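Long-range contact in organophosphorus hydrolase (Pseudomonas oleovorans, PDB 4O98), which hydrolyses organophosphorus triesters in this engineered double-mutant form of a lactonase, probably through a two-zinc centre of the metallo-beta-lactamase superfamily: residues Q166-F171 with H226-T231. Residues are numbered along the deposited sequence; the frame is centred on the assembly and turned at random.
Sequences QAEAEF and HTPGHT. With ZN (zinc ion), chain F.
E168 reaches from the helix into the loop 226-231 and grips it with a single carboxylate oxygen. OE1 accepts two hydrogen bonds. T227 OG1 donates one to E168 OE1 at 2.8 Å, from the syn side and 22° out of the carboxylate plane. G229 N gives the other, 3.0 Å from E168 OE1. With CG anti to the backbone N (chi1 -170°), a bend at chi2 (70°) turns the carboxylate toward the T227-H230 type I turn. E168 OE2 takes the backbone N of L140, which lies between the zinc ligands H139 and H141, so one buried carboxylate links two ligand-bearing parts of the chain. The tight part lies at G229, whose CA is 3.6 Å from A167 CB and sits close against the A167-E168 backbone. The more solvent-facing side is apolar. P228 lays its CG over one face of the F171 ring, a CH-pi contact 3.8 Å from the centroid. Both residues are partly exposed, and A167 is exposed at the helix surface. At the start of the loop, H226 NE2 binds zinc, and its ND1 is held by D266. H139, H141 and D247 bind the same ion. The H226-H230 sequence HTPGH forms a loop that presents a zinc ligand of the dinuclear metallo-beta-lactamase site.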
loop_
_atom_site.group_PDB
_atom_site.type_symbol
_atom_site.label_atom_id
_atom_site.label_comp_id
_atom_site.label_asym_id
_atom_site.label_seq_id
_atom_site.Cartn_x
_atom_site.Cartn_y
_atom_site.Cartn_z
ATOM N N GLN B 166 0.893 -8.216 32.355
ATOM C CA GLN B 166 0.812 -9.188 33.439
ATOM C C GLN B 166 -0.362 -10.157 33.298
ATOM O O GLN B 166 -0.204 -11.366 33.485
ATOM C CB GLN B 166 0.764 -8.496 34.801
ATOM C CG GLN B 166 0.702 -9.496 35.949
ATOM C CD GLN B 166 1.210 -8.927 37.242
ATOM O OE1 GLN B 166 0.582 -8.051 37.835
ATOM N NE2 GLN B 166 2.361 -9.423 37.696
ATOM N N ALA B 167 -1.530 -9.623 32.961
ATOM C CA ALA B 167 -2.719 -10.450 32.787
ATOM C C ALA B 167 -2.503 -11.465 31.665
ATOM O O ALA B 167 -3.099 -12.551 31.652
ATOM C CB ALA B 167 -3.937 -9.570 32.503
ATOM N N GLU B 168 -1.635 -11.110 30.725
ATOM C CA GLU B 168 -1.363 -11.981 29.594
ATOM C C GLU B 168 -0.467 -13.135 30.039
ATOM O O GLU B 168 -0.699 -14.295 29.672
ATOM C CB GLU B 168 -0.728 -11.178 28.458
ATOM C CG GLU B 168 -0.611 -11.920 27.156
ATOM C CD GLU B 168 -1.949 -12.163 26.462
ATOM O OE1 GLU B 168 -2.995 -11.608 26.888
ATOM O OE2 GLU B 168 -1.939 -12.927 25.472
ATOM N N ALA B 169 0.532 -12.820 30.859
ATOM C CA ALA B 169 1.458 -13.836 31.361
ATOM C C ALA B 169 0.769 -14.775 32.356
ATOM O O ALA B 169 0.914 -16.004 32.275
ATOM C CB ALA B 169 2.677 -13.178 31.998
ATOM N N GLU B 170 0.020 -14.192 33.289
ATOM C CA GLU B 170 -0.723 -14.972 34.287
ATOM C C GLU B 170 -1.727 -15.942 33.648
ATOM O O GLU B 170 -2.146 -16.918 34.273
ATOM C CB GLU B 170 -1.439 -14.046 35.276
ATOM C CG GLU B 170 -0.494 -13.206 36.153
ATOM C CD GLU B 170 -1.233 -12.163 36.981
ATOM O OE1 GLU B 170 -2.349 -11.756 36.574
ATOM O OE2 GLU B 170 -0.695 -11.749 38.035
ATOM N N PHE B 171 -2.112 -15.678 32.405
ATOM C CA PHE B 171 -3.009 -16.580 31.694
ATOM C C PHE B 171 -2.226 -17.642 30.919
ATOM O O PHE B 171 -2.333 -18.829 31.217
ATOM C CB PHE B 171 -3.924 -15.786 30.765
ATOM C CG PHE B 171 -4.861 -16.637 29.947
ATOM C CD1 PHE B 171 -6.026 -17.156 30.505
ATOM C CD2 PHE B 171 -4.591 -16.890 28.608
ATOM C CE1 PHE B 171 -6.893 -17.930 29.755
ATOM C CE2 PHE B 171 -5.457 -17.657 27.846
ATOM C CZ PHE B 171 -6.612 -18.181 28.423
ATOM N N HIS B 226 -9.759 -10.105 23.257
ATOM C CA HIS B 226 -9.200 -11.039 22.279
ATOM C C HIS B 226 -8.346 -12.062 23.013
ATOM O O HIS B 226 -8.351 -13.249 22.673
ATOM C CB HIS B 226 -8.386 -10.290 21.220
ATOM C CG HIS B 226 -7.636 -11.185 20.279
ATOM N ND1 HIS B 226 -8.267 -11.976 19.342
ATOM C CD2 HIS B 226 -6.310 -11.398 20.127
ATOM C CE1 HIS B 226 -7.355 -12.648 18.657
ATOM N NE2 HIS B 226 -6.159 -12.319 19.115
ATOM N N THR B 227 -7.625 -11.589 24.028
ATOM C CA THR B 227 -7.006 -12.449 25.035
ATOM C C THR B 227 -7.135 -11.657 26.334
ATOM O O THR B 227 -7.449 -10.463 26.277
ATOM C CB THR B 227 -5.532 -12.749 24.730
ATOM O OG1 THR B 227 -4.783 -11.523 24.741
ATOM C CG2 THR B 227 -5.369 -13.467 23.391
ATOM N N PRO B 228 -6.926 -12.304 27.505
ATOM C CA PRO B 228 -7.254 -11.612 28.765
ATOM C C PRO B 228 -6.383 -10.404 29.109
ATOM O O PRO B 228 -6.873 -9.487 29.776
ATOM C CB PRO B 228 -7.088 -12.709 29.822
ATOM C CG PRO B 228 -7.367 -13.972 29.067
ATOM C CD PRO B 228 -6.717 -13.747 27.724
ATOM N N GLY B 229 -5.127 -10.380 28.672
ATOM C CA GLY B 229 -4.313 -9.198 28.900
ATOM C C GLY B 229 -4.010 -8.365 27.664
ATOM O O GLY B 229 -3.128 -7.500 27.706
ATOM N N HIS B 230 -4.737 -8.604 26.573
ATOM C CA HIS B 230 -4.461 -7.917 25.301
ATOM C C HIS B 230 -4.270 -6.412 25.475
ATOM O O HIS B 230 -5.101 -5.719 26.067
ATOM C CB HIS B 230 -5.565 -8.190 24.277
ATOM C CG HIS B 230 -5.235 -7.710 22.899
ATOM N ND1 HIS B 230 -5.402 -6.396 22.508
ATOM C CD2 HIS B 230 -4.750 -8.369 21.818
ATOM C CE1 HIS B 230 -5.033 -6.269 21.243
ATOM N NE2 HIS B 230 -4.637 -7.450 20.801
ATOM N N THR B 231 -3.160 -5.906 24.957
ATOM C CA THR B 231 -2.786 -4.529 25.225
ATOM C C THR B 231 -2.351 -3.808 23.945
ATOM O O THR B 231 -1.612 -4.367 23.116
ATOM C CB THR B 231 -1.691 -4.487 26.306
ATOM O OG1 THR B 231 -2.232 -4.986 27.536
ATOM C CG2 THR B 231 -1.200 -3.085 26.540
HETATM ZN ZN ZN F . -4.342 -12.817 18.306
HETATM O O HOH W 1 -3.501 -13.865 16.681
#